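Long-range contacts in beta-glucoside kinase (Listeria monocytogenes, PDB 4HTL), which catalyses the ATP-dependent phosphorylation of cellobiose to cellobiose-6'-phosphate and may also regulate transcription of the cellobiose-PTS operon: residues M4-G12 with D56-P65; T219-Y230 with E256-F264. All coordinates share one frame; numbering follows the deposited sequence. Where two conformers were deposited one is given.

Interaction 1 (M4-G12 with D56-P65)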
HETATM    1  N   MSE A   4      14.655  17.480 -30.820  1.00 57.36           N
HETATM    2  CA  MSE A   4      14.804  16.308 -29.900  0.60 46.06           C
HETATM    3  C   MSE A   4      13.896  15.141 -30.387  1.00 41.26           C
HETATM    4  O   MSE A   4      12.676  15.308 -30.541  1.00 49.13           O
HETATM    5  CB  MSE A   4      14.474  16.731 -28.450  0.60 59.86           C
HETATM    6  CG  MSE A   4      15.547  16.398 -27.372  0.60 67.54           C
HETATM    7 SE   MSE A   4      17.052  17.683 -27.209  0.39 84.34          SE
HETATM    8  CE  MSE A   4      16.534  18.728 -25.634  0.60 59.93           C
ATOM      9  N   LYS A   5      14.502  13.985 -30.650  1.00 40.59           N
ATOM     10  CA  LYS A   5      13.788  12.749 -31.023  1.00 37.67           C
ATOM     11  C   LYS A   5      14.326  11.659 -30.102  1.00 39.08           C
ATOM     12  O   LYS A   5      15.541  11.437 -30.032  1.00 39.67           O
ATOM     13  CB  LYS A   5      14.051  12.337 -32.477  1.00 42.47           C
ATOM     14  CG  LYS A   5      13.368  13.172 -33.554  1.00 48.58           C
ATOM     15  CD  LYS A   5      13.793  12.726 -34.957  1.00 54.56           C
ATOM     16  CE  LYS A   5      13.013  13.459 -36.043  1.00 61.09           C
ATOM     17  NZ  LYS A   5      13.289  12.987 -37.432  1.00 64.32           N
ATOM     18  N   ILE A   6      13.422  10.978 -29.409  1.00 31.91           N
ATOM     19  CA  ILE A   6      13.790  10.008 -28.361  1.00 29.44           C
ATOM     20  C   ILE A   6      13.514   8.588 -28.821  1.00 25.46           C
ATOM     21  O   ILE A   6      12.403   8.255 -29.218  1.00 29.86           O
ATOM     22  CB  ILE A   6      13.074  10.339 -27.009  1.00 30.16           C
ATOM     23  CG1 ILE A   6      13.471  11.747 -26.535  1.00 35.17           C
ATOM     24  CG2 ILE A   6      13.390   9.303 -25.925  1.00 30.92           C
ATOM     25  CD1 ILE A   6      12.447  12.406 -25.612  1.00 36.93           C
ATOM     26  N   ALA A   7      14.550   7.758 -28.824  1.00 29.86           N
ATOM     27  CA  ALA A   7      14.376   6.314 -29.033  1.00 26.28           C
ATOM     28  C   ALA A   7      13.822   5.689 -27.752  1.00 26.19           C
ATOM     29  O   ALA A   7      14.476   5.734 -26.711  1.00 31.62           O
ATOM     30  CB  ALA A   7      15.694   5.659 -29.413  1.00 28.50           C
ATOM     31  N   ALA A   8      12.622   5.124 -27.836  1.00 25.41           N
ATOM     32  CA  ALA A   8      11.951   4.518 -26.692  1.00 23.33           C
ATOM     33  C   ALA A   8      11.873   3.018 -26.875  1.00 23.30           C
ATOM     34  O   ALA A   8      11.568   2.511 -27.982  1.00 25.80           O
ATOM     35  CB  ALA A   8      10.535   5.115 -26.502  1.00 24.61           C
ATOM     36  N   PHE A   9      12.101   2.305 -25.785  1.00 22.75           N
ATOM     37  CA  PHE A   9      12.000   0.880 -25.752  1.00 22.14           C
ATOM     38  C   PHE A   9      11.110   0.417 -24.620  1.00 21.46           C
ATOM     39  O   PHE A   9      11.289   0.814 -23.483  1.00 24.76           O
ATOM     40  CB  PHE A   9      13.375   0.226 -25.557  1.00 25.90           C
ATOM     41  CG  PHE A   9      14.350   0.523 -26.653  1.00 27.39           C
ATOM     42  CD1 PHE A   9      14.286  -0.181 -27.833  1.00 31.37           C
ATOM     43  CD2 PHE A   9      15.292   1.539 -26.526  1.00 30.98           C
ATOM     44  CE1 PHE A   9      15.153   0.102 -28.874  1.00 30.10           C
ATOM     45  CE2 PHE A   9      16.163   1.832 -27.569  1.00 34.78           C
ATOM     46  CZ  PHE A   9      16.089   1.117 -28.748  1.00 31.60           C
ATOM     47  N   ASP A  10      10.220  -0.514 -24.935  1.00 25.65           N
ATOM     48  CA  ASP A  10       9.353  -1.109 -23.933  1.00 25.80           C
ATOM     49  C   ASP A  10       9.501  -2.608 -23.997  1.00 24.37           C
ATOM     50  O   ASP A  10       9.024  -3.258 -24.954  1.00 23.95           O
ATOM     51  CB  ASP A  10       7.905  -0.718 -24.197  1.00 25.32           C
ATOM     52  CG  ASP A  10       6.936  -1.340 -23.203  1.00 32.85           C
ATOM     53  OD1 ASP A  10       7.301  -1.680 -22.028  1.00 35.26           O
ATOM     54  OD2 ASP A  10       5.792  -1.464 -23.605  1.00 29.69           O
ATOM     55  N   ILE A  11      10.160  -3.145 -22.980  1.00 25.11           N
ATOM     56  CA  ILE A  11      10.482  -4.560 -22.894  1.00 29.05           C
ATOM     57  C   ILE A  11       9.326  -5.314 -22.272  1.00 30.37           C
ATOM     58  O   ILE A  11       9.060  -5.185 -21.062  1.00 32.25           O
ATOM     59  CB  ILE A  11      11.753  -4.776 -22.054  1.00 28.34           C
ATOM     60  CG1 ILE A  11      12.921  -4.018 -22.678  1.00 28.54           C
ATOM     61  CG2 ILE A  11      12.066  -6.268 -21.978  1.00 33.06           C
ATOM     62  CD1 ILE A  11      14.133  -3.848 -21.773  1.00 33.88           C
ATOM     63  N   GLY A  12       8.600  -6.047 -23.116  1.00 37.45           N
ATOM     64  CA  GLY A  12       7.416  -6.816 -22.711  1.00 38.70           C
ATOM     65  C   GLY A  12       7.722  -8.270 -22.432  1.00 36.99           C
ATOM     66  O   GLY A  12       8.891  -8.694 -22.450  1.00 49.81           O
ATOM     67  N   ASP A  56      19.120   9.814 -36.133  1.00 45.77           N
ATOM     68  CA  ASP A  56      18.738  11.175 -35.737  1.00 50.29           C
ATOM     69  C   ASP A  56      18.184  11.255 -34.305  1.00 42.83           C
ATOM     70  O   ASP A  56      17.847  12.340 -33.836  1.00 45.28           O
ATOM     71  CB  ASP A  56      17.764  11.811 -36.753  1.00 53.85           C
ATOM     72  CG  ASP A  56      16.599  10.902 -37.113  1.00 53.79           C
ATOM     73  OD1 ASP A  56      16.574   9.740 -36.649  1.00 54.27           O
ATOM     74  OD2 ASP A  56      15.716  11.353 -37.871  1.00 74.39           O
ATOM     75  N   VAL A  57      18.092  10.130 -33.604  1.00 42.11           N
ATOM     76  CA  VAL A  57      17.687  10.169 -32.188  1.00 41.87           C
ATOM     77  C   VAL A  57      18.739  10.874 -31.315  1.00 41.66           C
ATOM     78  O   VAL A  57      19.947  10.785 -31.564  1.00 48.01           O
ATOM     79  CB  VAL A  57      17.234   8.791 -31.622  1.00 43.57           C
ATOM     80  CG1 VAL A  57      16.155   8.170 -32.494  1.00 42.04           C
ATOM     81  CG2 VAL A  57      18.375   7.817 -31.462  1.00 44.55           C
ATOM     82  N   THR A  58      18.246  11.615 -30.317  1.00 39.88           N
ATOM     83  CA  THR A  58      19.067  12.464 -29.466  1.00 44.05           C
ATOM     84  C   THR A  58      19.014  12.001 -28.000  1.00 45.60           C
ATOM     85  O   THR A  58      19.641  12.603 -27.120  1.00 42.64           O
ATOM     86  CB  THR A  58      18.568  13.914 -29.558  1.00 48.58           C
ATOM     87  OG1 THR A  58      17.188  13.952 -29.164  1.00 52.61           O
ATOM     88  CG2 THR A  58      18.720  14.487 -31.008  1.00 59.28           C
ATOM     89  N   GLY A  59      18.265  10.926 -27.744  1.00 38.98           N
ATOM     90  CA  GLY A  59      18.064  10.420 -26.398  1.00 32.89           C
ATOM     91  C   GLY A  59      17.433   9.037 -26.442  1.00 31.23           C
ATOM     92  O   GLY A  59      16.850   8.638 -27.459  1.00 32.43           O
ATOM     93  N   ILE A  60      17.572   8.302 -25.342  1.00 31.91           N
ATOM     94  CA  ILE A  60      17.054   6.938 -25.246  1.00 30.06           C
ATOM     95  C   ILE A  60      16.291   6.781 -23.932  1.00 31.47           C
ATOM     96  O   ILE A  60      16.796   7.178 -22.877  1.00 28.78           O
ATOM     97  CB  ILE A  60      18.175   5.873 -25.329  1.00 32.45           C
ATOM     98  CG1 ILE A  60      19.009   6.003 -26.635  1.00 34.91           C
ATOM     99  CG2 ILE A  60      17.578   4.470 -25.190  1.00 30.30           C
ATOM    100  CD1 ILE A  60      20.279   5.166 -26.656  1.00 36.51           C
ATOM    101  N   ALA A  61      15.085   6.199 -24.014  1.00 29.32           N
ATOM    102  CA  ALA A  61      14.183   6.015 -22.870  1.00 21.50           C
ATOM    103  C   ALA A  61      13.757   4.553 -22.861  1.00 22.17           C
ATOM    104  O   ALA A  61      13.331   4.009 -23.888  1.00 24.88           O
ATOM    105  CB  ALA A  61      12.950   6.919 -23.004  1.00 23.16           C
ATOM    106  N   VAL A  62      13.913   3.907 -21.717  1.00 22.00           N
ATOM    107  CA  VAL A  62      13.612   2.481 -21.576  1.00 22.68           C
ATOM    108  C   VAL A  62      12.574   2.229 -20.490  1.00 20.84           C
ATOM    109  O   VAL A  62      12.667   2.791 -19.368  1.00 22.86           O
ATOM    110  CB  VAL A  62      14.903   1.684 -21.242  1.00 23.23           C
ATOM    111  CG1 VAL A  62      14.603   0.181 -21.092  1.00 24.94           C
ATOM    112  CG2 VAL A  62      15.997   1.967 -22.285  1.00 26.18           C
ATOM    113  N   SER A  63      11.626   1.333 -20.815  1.00 22.35           N
ATOM    114  CA  SER A  63      10.697   0.739 -19.868  1.00 21.19           C
ATOM    115  C   SER A  63      11.102  -0.757 -19.747  1.00 21.15           C
ATOM    116  O   SER A  63      11.054  -1.523 -20.722  1.00 23.41           O
ATOM    117  CB  SER A  63       9.253   0.900 -20.375  1.00 21.28           C
ATOM    118  OG  SER A  63       8.354  -0.042 -19.846  1.00 20.34           O
ATOM    119  N   ALA A  64      11.502  -1.171 -18.558  1.00 20.58           N
ATOM    120  CA  ALA A  64      12.064  -2.488 -18.341  1.00 20.40           C
ATOM    121  C   ALA A  64      11.374  -3.217 -17.206  1.00 18.82           C
ATOM    122  O   ALA A  64      11.044  -2.601 -16.184  1.00 22.03           O
ATOM    123  CB  ALA A  64      13.566  -2.356 -18.024  1.00 23.57           C
ATOM    124  N   PRO A  65      11.222  -4.554 -17.330  1.00 25.60           N
ATOM    125  CA  PRO A  65      10.715  -5.278 -16.159  1.00 26.44           C
ATOM    126  C   PRO A  65      11.698  -5.347 -15.017  1.00 27.05           C
ATOM    127  O   PRO A  65      12.903  -5.108 -15.184  1.00 25.22           O
ATOM    128  CB  PRO A  65      10.336  -6.659 -16.704  1.00 31.99           C
ATOM    129  CG  PRO A  65      11.183  -6.825 -17.915  1.00 36.62           C
ATOM    130  CD  PRO A  65      11.463  -5.450 -18.472  1.00 27.60           C
TER

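Interaction 2 (T219-Y230 with E256-F264)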
ATOM      1  N   THR A 219     -16.606 -16.274 -11.335  1.00 16.37           N
ATOM      2  CA  THR A 219     -17.001 -15.769 -10.014  1.00 16.56           C
ATOM      3  C   THR A 219     -15.806 -15.709  -9.047  1.00 18.64           C
ATOM      4  O   THR A 219     -15.597 -14.696  -8.357  1.00 17.95           O
ATOM      5  CB  THR A 219     -18.186 -16.543  -9.430  1.00 18.56           C
ATOM      6  OG1 THR A 219     -19.291 -16.475 -10.343  1.00 21.21           O
ATOM      7  CG2 THR A 219     -18.634 -15.971  -8.063  1.00 21.43           C
ATOM      8  N   GLU A 220     -15.028 -16.781  -9.026  1.00 16.43           N
ATOM      9  CA  GLU A 220     -13.848 -16.852  -8.153  1.00 15.60           C
ATOM     10  C   GLU A 220     -12.788 -15.829  -8.576  1.00 15.47           C
ATOM     11  O   GLU A 220     -12.151 -15.235  -7.733  1.00 15.56           O
ATOM     12  CB  GLU A 220     -13.269 -18.250  -8.094  1.00 16.25           C
ATOM     13  CG  GLU A 220     -14.251 -19.238  -7.485  1.00 18.30           C
ATOM     14  CD  GLU A 220     -14.389 -19.103  -5.980  1.00 24.89           C
ATOM     15  OE1 GLU A 220     -13.358 -19.204  -5.323  1.00 25.26           O
ATOM     16  OE2 GLU A 220     -15.501 -18.919  -5.458  1.00 29.54           O
ATOM     17  N   PHE A 221     -12.576 -15.683  -9.888  1.00 15.69           N
ATOM     18  CA  PHE A 221     -11.679 -14.667 -10.439  1.00 19.11           C
ATOM     19  C   PHE A 221     -12.083 -13.277  -9.946  1.00 17.30           C
ATOM     20  O   PHE A 221     -11.263 -12.503  -9.426  1.00 15.51           O
ATOM     21  CB  PHE A 221     -11.700 -14.802 -11.976  1.00 16.67           C
ATOM     22  CG  PHE A 221     -10.891 -13.760 -12.724  1.00 16.60           C
ATOM     23  CD1 PHE A 221      -9.502 -13.742 -12.683  1.00 20.05           C
ATOM     24  CD2 PHE A 221     -11.518 -12.903 -13.582  1.00 21.55           C
ATOM     25  CE1 PHE A 221      -8.776 -12.832 -13.415  1.00 20.94           C
ATOM     26  CE2 PHE A 221     -10.808 -11.994 -14.336  1.00 22.97           C
ATOM     27  CZ  PHE A 221      -9.424 -11.955 -14.256  1.00 20.30           C
ATOM     28  N   TYR A 222     -13.359 -12.934 -10.078  1.00 16.69           N
ATOM     29  CA  TYR A 222     -13.798 -11.609  -9.672  1.00 16.32           C
ATOM     30  C   TYR A 222     -13.677 -11.415  -8.165  1.00 13.34           C
ATOM     31  O   TYR A 222     -13.298 -10.335  -7.691  1.00 16.33           O
ATOM     32  CB  TYR A 222     -15.224 -11.341 -10.148  1.00 15.95           C
ATOM     33  CG  TYR A 222     -15.330 -11.040 -11.637  1.00 17.05           C
ATOM     34  CD1 TYR A 222     -14.386 -10.267 -12.282  1.00 27.89           C
ATOM     35  CD2 TYR A 222     -16.454 -11.354 -12.350  1.00 22.76           C
ATOM     36  CE1 TYR A 222     -14.476  -9.953 -13.620  1.00 36.81           C
ATOM     37  CE2 TYR A 222     -16.574 -11.004 -13.704  1.00 25.55           C
ATOM     38  CZ  TYR A 222     -15.586 -10.332 -14.328  1.00 29.70           C
ATOM     39  OH  TYR A 222     -15.755 -10.015 -15.657  1.00 38.29           O
ATOM     40  N   THR A 223     -13.901 -12.472  -7.407  1.00 13.93           N
ATOM     41  CA  THR A 223     -13.725 -12.380  -5.943  1.00 15.18           C
ATOM     42  C   THR A 223     -12.258 -12.083  -5.588  1.00 13.49           C
ATOM     43  O   THR A 223     -11.994 -11.266  -4.749  1.00 15.65           O
ATOM     44  CB  THR A 223     -14.213 -13.659  -5.223  1.00 14.68           C
ATOM     45  OG1 THR A 223     -15.643 -13.775  -5.383  1.00 19.54           O
ATOM     46  CG2 THR A 223     -13.822 -13.666  -3.689  1.00 16.78           C
ATOM     47  N   GLY A 224     -11.315 -12.717  -6.275  1.00 13.76           N
ATOM     48  CA  GLY A 224      -9.945 -12.450  -6.056  1.00 16.02           C
ATOM     49  C   GLY A 224      -9.599 -11.020  -6.400  1.00 13.29           C
ATOM     50  O   GLY A 224      -8.872 -10.358  -5.671  1.00 14.40           O
ATOM     51  N   ILE A 225     -10.105 -10.524  -7.535  1.00 13.99           N
ATOM     52  CA  ILE A 225      -9.852  -9.122  -7.898  1.00 13.95           C
ATOM     53  C   ILE A 225     -10.426  -8.153  -6.822  1.00 13.61           C
ATOM     54  O   ILE A 225      -9.742  -7.207  -6.391  1.00 15.30           O
ATOM     55  CB  ILE A 225     -10.401  -8.745  -9.268  1.00 13.73           C
ATOM     56  CG1 ILE A 225      -9.688  -9.569 -10.348  1.00 15.62           C
ATOM     57  CG2 ILE A 225     -10.186  -7.239  -9.553  1.00 15.55           C
ATOM     58  CD1 ILE A 225     -10.336  -9.513 -11.725  1.00 18.76           C
ATOM     59  N   CYS A 226     -11.653  -8.439  -6.380  1.00 15.17           N
ATOM     60  CA  CYS A 226     -12.285  -7.640  -5.336  1.00 15.97           C
ATOM     61  C   CYS A 226     -11.468  -7.656  -4.018  1.00 17.28           C
ATOM     62  O   CYS A 226     -11.432  -6.650  -3.331  1.00 15.68           O
ATOM     63  CB  CYS A 226     -13.705  -8.108  -5.073  1.00 17.97           C
ATOM     64  SG  CYS A 226     -14.848  -7.662  -6.398  1.00 18.62           S
ATOM     65  N   THR A 227     -10.849  -8.809  -3.692  1.00 16.39           N
ATOM     66  CA  THR A 227     -10.028  -8.948  -2.506  1.00 14.94           C
ATOM     67  C   THR A 227      -8.842  -7.973  -2.624  1.00 15.56           C
ATOM     68  O   THR A 227      -8.555  -7.229  -1.697  1.00 15.26           O
ATOM     69  CB  THR A 227      -9.578 -10.402  -2.318  1.00 14.92           C
ATOM     70  OG1 THR A 227     -10.753 -11.231  -2.226  1.00 17.21           O
ATOM     71  CG2 THR A 227      -8.676 -10.591  -1.094  1.00 15.80           C
ATOM     72  N   GLY A 228      -8.162  -7.993  -3.770  1.00 14.36           N
ATOM     73  CA  GLY A 228      -7.069  -7.095  -3.985  1.00 15.01           C
ATOM     74  C   GLY A 228      -7.490  -5.640  -4.026  1.00 14.41           C
ATOM     75  O   GLY A 228      -6.804  -4.796  -3.451  1.00 13.56           O
ATOM     76  N   LEU A 229      -8.596  -5.333  -4.687  1.00 15.75           N
ATOM     77  CA  LEU A 229      -9.080  -3.934  -4.765  1.00 16.04           C
ATOM     78  C   LEU A 229      -9.405  -3.391  -3.365  1.00 15.35           C
ATOM     79  O   LEU A 229      -9.024  -2.281  -3.034  1.00 14.50           O
ATOM     80  CB  LEU A 229     -10.294  -3.804  -5.641  1.00 15.81           C
ATOM     81  CG  LEU A 229     -10.141  -3.865  -7.175  1.00 17.88           C
ATOM     82  CD1 LEU A 229     -11.563  -3.830  -7.794  1.00 21.43           C
ATOM     83  CD2 LEU A 229      -9.208  -2.755  -7.716  1.00 17.76           C
ATOM     84  N   TYR A 230     -10.047  -4.194  -2.538  1.00 14.75           N
ATOM     85  CA  TYR A 230     -10.425  -3.789  -1.156  1.00 13.27           C
ATOM     86  C   TYR A 230      -9.164  -3.489  -0.369  1.00 14.94           C
ATOM     87  O   TYR A 230      -9.025  -2.430   0.227  1.00 15.47           O
ATOM     88  CB  TYR A 230     -11.204  -4.911  -0.539  1.00 14.39           C
ATOM     89  CG  TYR A 230     -11.843  -4.679   0.813  1.00 12.58           C
ATOM     90  CD1 TYR A 230     -13.174  -4.281   0.923  1.00 14.29           C
ATOM     91  CD2 TYR A 230     -11.143  -4.869   1.980  1.00 15.16           C
ATOM     92  CE1 TYR A 230     -13.785  -4.151   2.151  1.00 17.14           C
ATOM     93  CE2 TYR A 230     -11.748  -4.714   3.206  1.00 14.87           C
ATOM     94  CZ  TYR A 230     -13.080  -4.371   3.283  1.00 15.90           C
ATOM     95  OH  TYR A 230     -13.669  -4.234   4.503  1.00 20.79           O
ATOM     96  N   GLU A 256     -18.838  -5.401 -14.607  1.00 18.82           N
ATOM     97  CA  GLU A 256     -18.914  -6.710 -13.897  1.00 17.11           C
ATOM     98  C   GLU A 256     -18.214  -6.662 -12.521  1.00 19.85           C
ATOM     99  O   GLU A 256     -18.706  -7.177 -11.553  1.00 19.50           O
ATOM    100  CB  GLU A 256     -18.362  -7.808 -14.761  1.00 18.41           C
ATOM    101  CG  GLU A 256     -19.260  -8.131 -15.953  1.00 20.30           C
ATOM    102  CD  GLU A 256     -18.717  -9.304 -16.736  1.00 26.70           C
ATOM    103  OE1 GLU A 256     -17.840  -9.152 -17.536  1.00 37.91           O
ATOM    104  OE2 GLU A 256     -19.176 -10.396 -16.555  1.00 39.12           O
ATOM    105  N   LEU A 257     -17.078  -5.974 -12.471  1.00 17.30           N
ATOM    106  CA  LEU A 257     -16.358  -5.779 -11.219  0.70 16.99           C
ATOM    107  C   LEU A 257     -17.118  -4.890 -10.280  1.00 17.89           C
ATOM    108  O   LEU A 257     -17.202  -5.170  -9.107  1.00 18.83           O
ATOM    109  CB  LEU A 257     -14.981  -5.180 -11.438  0.70 20.20           C
ATOM    110  CG  LEU A 257     -13.889  -6.117 -11.882  0.70 18.15           C
ATOM    111  CD1 LEU A 257     -12.594  -5.314 -12.081  0.70 19.32           C
ATOM    112  CD2 LEU A 257     -13.753  -7.315 -10.932  0.70 17.54           C
ATOM    113  N   LYS A 258     -17.709  -3.807 -10.788  1.00 17.87           N
ATOM    114  CA  LYS A 258     -18.523  -2.946  -9.927  1.00 19.38           C
ATOM    115  C   LYS A 258     -19.670  -3.737  -9.303  1.00 17.81           C
ATOM    116  O   LYS A 258     -20.041  -3.499  -8.157  1.00 17.55           O
ATOM    117  CB  LYS A 258     -19.076  -1.745 -10.714  1.00 19.28           C
ATOM    118  CG  LYS A 258     -18.054  -0.650 -11.034  1.00 21.59           C
ATOM    119  CD  LYS A 258     -18.749   0.411 -11.861  1.00 24.24           C
ATOM    120  CE  LYS A 258     -17.833   1.530 -12.219  1.00 23.53           C
ATOM    121  NZ  LYS A 258     -18.548   2.462 -13.127  1.00 23.77           N
ATOM    122  N   HIS A 259     -20.306  -4.595 -10.100  1.00 17.65           N
ATOM    123  CA  HIS A 259     -21.403  -5.439  -9.607  1.00 17.28           C
ATOM    124  C   HIS A 259     -20.910  -6.307  -8.449  1.00 15.41           C
ATOM    125  O   HIS A 259     -21.447  -6.311  -7.323  1.00 16.43           O
ATOM    126  CB  HIS A 259     -21.946  -6.266 -10.770  1.00 16.32           C
ATOM    127  CG  HIS A 259     -23.106  -7.142 -10.421  1.00 17.49           C
ATOM    128  ND1 HIS A 259     -24.391  -6.677 -10.321  1.00 20.12           N
ATOM    129  CD2 HIS A 259     -23.164  -8.508 -10.222  1.00 20.52           C
ATOM    130  CE1 HIS A 259     -25.200  -7.725 -10.072  1.00 21.10           C
ATOM    131  NE2 HIS A 259     -24.458  -8.837 -10.023  1.00 19.41           N
ATOM    132  N   HIS A 260     -19.831  -7.022  -8.692  1.00 15.99           N
ATOM    133  CA  HIS A 260     -19.243  -7.885  -7.662  0.70 17.14           C
ATOM    134  C   HIS A 260     -18.831  -7.122  -6.417  1.00 14.05           C
ATOM    135  O   HIS A 260     -18.969  -7.607  -5.273  1.00 16.50           O
ATOM    136  CB  HIS A 260     -18.054  -8.629  -8.260  0.70 17.15           C
ATOM    137  CG  HIS A 260     -17.894 -10.014  -7.754  0.70 16.34           C
ATOM    138  ND1 HIS A 260     -18.629 -11.070  -8.236  0.70 19.89           N
ATOM    139  CD2 HIS A 260     -17.029 -10.531  -6.803  0.70 17.82           C
ATOM    140  CE1 HIS A 260     -18.251 -12.189  -7.600  0.70 25.38           C
ATOM    141  NE2 HIS A 260     -17.269 -11.867  -6.724  0.70 20.70           N
HETATM  142  N   MSE A 261     -18.299  -5.912  -6.623  1.00 14.25           N
HETATM  143  CA  MSE A 261     -17.890  -5.030  -5.540  1.00 15.68           C
HETATM  144  C   MSE A 261     -19.019  -4.522  -4.664  1.00 14.48           C
HETATM  145  O   MSE A 261     -18.776  -4.033  -3.569  1.00 17.61           O
HETATM  146  CB  MSE A 261     -17.086  -3.825  -6.073  1.00 17.65           C
HETATM  147  CG  MSE A 261     -15.658  -4.102  -6.422  1.00 18.84           C
HETATM  148 SE   MSE A 261     -14.510  -4.643  -4.963  0.65 15.93          SE
HETATM  149  CE  MSE A 261     -14.361  -3.029  -3.873  1.00 24.48           C
ATOM    150  N   GLU A 262     -20.256  -4.760  -5.042  1.00 16.40           N
ATOM    151  CA  GLU A 262     -21.383  -4.382  -4.177  1.00 18.52           C
ATOM    152  C   GLU A 262     -21.352  -5.132  -2.840  1.00 16.94           C
ATOM    153  O   GLU A 262     -21.876  -4.636  -1.834  1.00 19.77           O
ATOM    154  CB  GLU A 262     -22.718  -4.589  -4.920  1.00 18.53           C
ATOM    155  CG  GLU A 262     -22.847  -3.612  -6.089  1.00 20.15           C
ATOM    156  CD  GLU A 262     -24.197  -3.610  -6.766  1.00 25.04           C
ATOM    157  OE1 GLU A 262     -25.074  -4.335  -6.342  1.00 23.37           O
ATOM    158  OE2 GLU A 262     -24.358  -2.881  -7.779  1.00 31.89           O
ATOM    159  N   SER A 263     -20.666  -6.291  -2.817  1.00 16.64           N
ATOM    160  CA  SER A 263     -20.531  -7.079  -1.593  1.00 16.11           C
ATOM    161  C   SER A 263     -19.345  -6.614  -0.726  1.00 16.79           C
ATOM    162  O   SER A 263     -19.168  -7.118   0.393  1.00 20.36           O
ATOM    163  CB  SER A 263     -20.372  -8.532  -1.909  1.00 18.57           C
ATOM    164  OG  SER A 263     -21.484  -9.088  -2.582  1.00 17.79           O
ATOM    165  N   PHE A 264     -18.576  -5.642  -1.234  1.00 18.15           N
ATOM    166  CA  PHE A 264     -17.291  -5.237  -0.631  1.00 18.65           C
ATOM    167  C   PHE A 264     -17.258  -3.780  -0.287  1.00 16.63           C
ATOM    168  O   PHE A 264     -16.923  -3.410   0.873  1.00 20.98           O
ATOM    169  CB  PHE A 264     -16.105  -5.651  -1.530  1.00 21.06           C
ATOM    170  CG  PHE A 264     -15.970  -7.135  -1.660  1.00 20.11           C
ATOM    171  CD1 PHE A 264     -15.205  -7.839  -0.766  1.00 27.99           C
ATOM    172  CD2 PHE A 264     -16.600  -7.836  -2.693  1.00 17.75           C
ATOM    173  CE1 PHE A 264     -15.089  -9.213  -0.854  1.00 29.80           C
ATOM    174  CE2 PHE A 264     -16.479  -9.204  -2.777  1.00 20.12           C
ATOM    175  CZ  PHE A 264     -15.728  -9.895  -1.857  1.00 26.32           C
TER

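Interaction 1 (M4-G12 with D56-P65)
Asp10 and Ser63 both turn their polar ends away from their own backbone N, CG of Asp10 at chi1 178° and OG of Ser63 at 157°, and this brings the two groups together on one face of the sheet. Ser63 OG donates to Asp10 OD1 over 2.9 Å, coming from above the carboxylate plane. Beneath them the backbones pair in parallel: bonds such as Ala7 N to Gly59 O and Ala61 N to Ala7 O, both 2.8 Å, alternate along the pair as far as Ile11 N on Ser63 O. Strands 6-11 and 59-64 are neighbours in the 3-2-1-4-5 mixed sheet of the actin-like ATPase fold used by ROK kinases, and Ala8 to Gly12 probably form part of the ATP site. On the face opposite Asp10, Ile60 CG2 meets the edge of the Phe9 ring, 3.8 Å from CE2, while helix 40-52 packs on Phe9 through Met47. Farther along, Ile11 CG2 lies 3.7 Å from Pro65 CD. At the start of the pair the extended Lys5 chain carries NZ to Asp56 OD2, a 3.0 Å salt bridge, and Thr58 N gives Lys5 O a nearly straight bond of 2.7 Å.

Interaction 2 (T219-Y230 with E256-F264)
Helices 219-230 and 256-261 cross at -74° with their axes 9.7 Å apart, Cys226 and Met261 having the nearest CA atoms at 6.2 Å. His260 is the knob of this packing, set in a hole formed by Thr219, Tyr222, Thr223 and Cys226. Tyr222 CB sits over the centre of the imidazole face in a CH-pi contact, 6° off the ring normal, while Thr223 OG1 lies at the ring edge and shares a 2.8 Å hydrogen bond with His260 NE2. In this conformer the ring is contacted both over a face and within its plane. Cys226 SG also reaches that edge, 3.6 Å from His260 CD2, and touches Met261 SE; its CB covers one face of Phe264, toward the rim. The Leu257 side chain crosses that of Tyr222 at about a right angle, and its CD2 lies 3.8 Å from Ile225 CG2. Beyond it, Tyr222 OH makes a weak 2.9 Å bond to Glu256 OE1, a carboxylate oxygen that also pairs with Arg250. At the other end, the edge of the Tyr230 ring meets Phe264 O, 3.5 Å from CE1, and Phe160 of the second subunit stacks on Tyr230. Tyr222 and Glu256 meet helix 200-208, and Leu229 and Leu257 continue the packing onto strand 240-244.

Interactions 1 and 2 fall in the two halves of the kinase, each built on a mixed five-stranded sheet of the same strand order. Interaction 1 joins adjacent strands within the N-terminal five-stranded sheet; interaction 2 joins helices that pack on strand 240-244 of the second sheet, its 3-2-1-4-5 order repeated as expected of the actin-like ATPase fold. They follow in series along the chain, interaction 1 closing before interaction 2 opens, and lie on opposite sides of the chain's centre, with centres 37 Å and nearest atoms about 19 Å apart. Interaction 1 holds residues of the probable ATP site, whereas interaction 2 lies away from it and borders the second subunit.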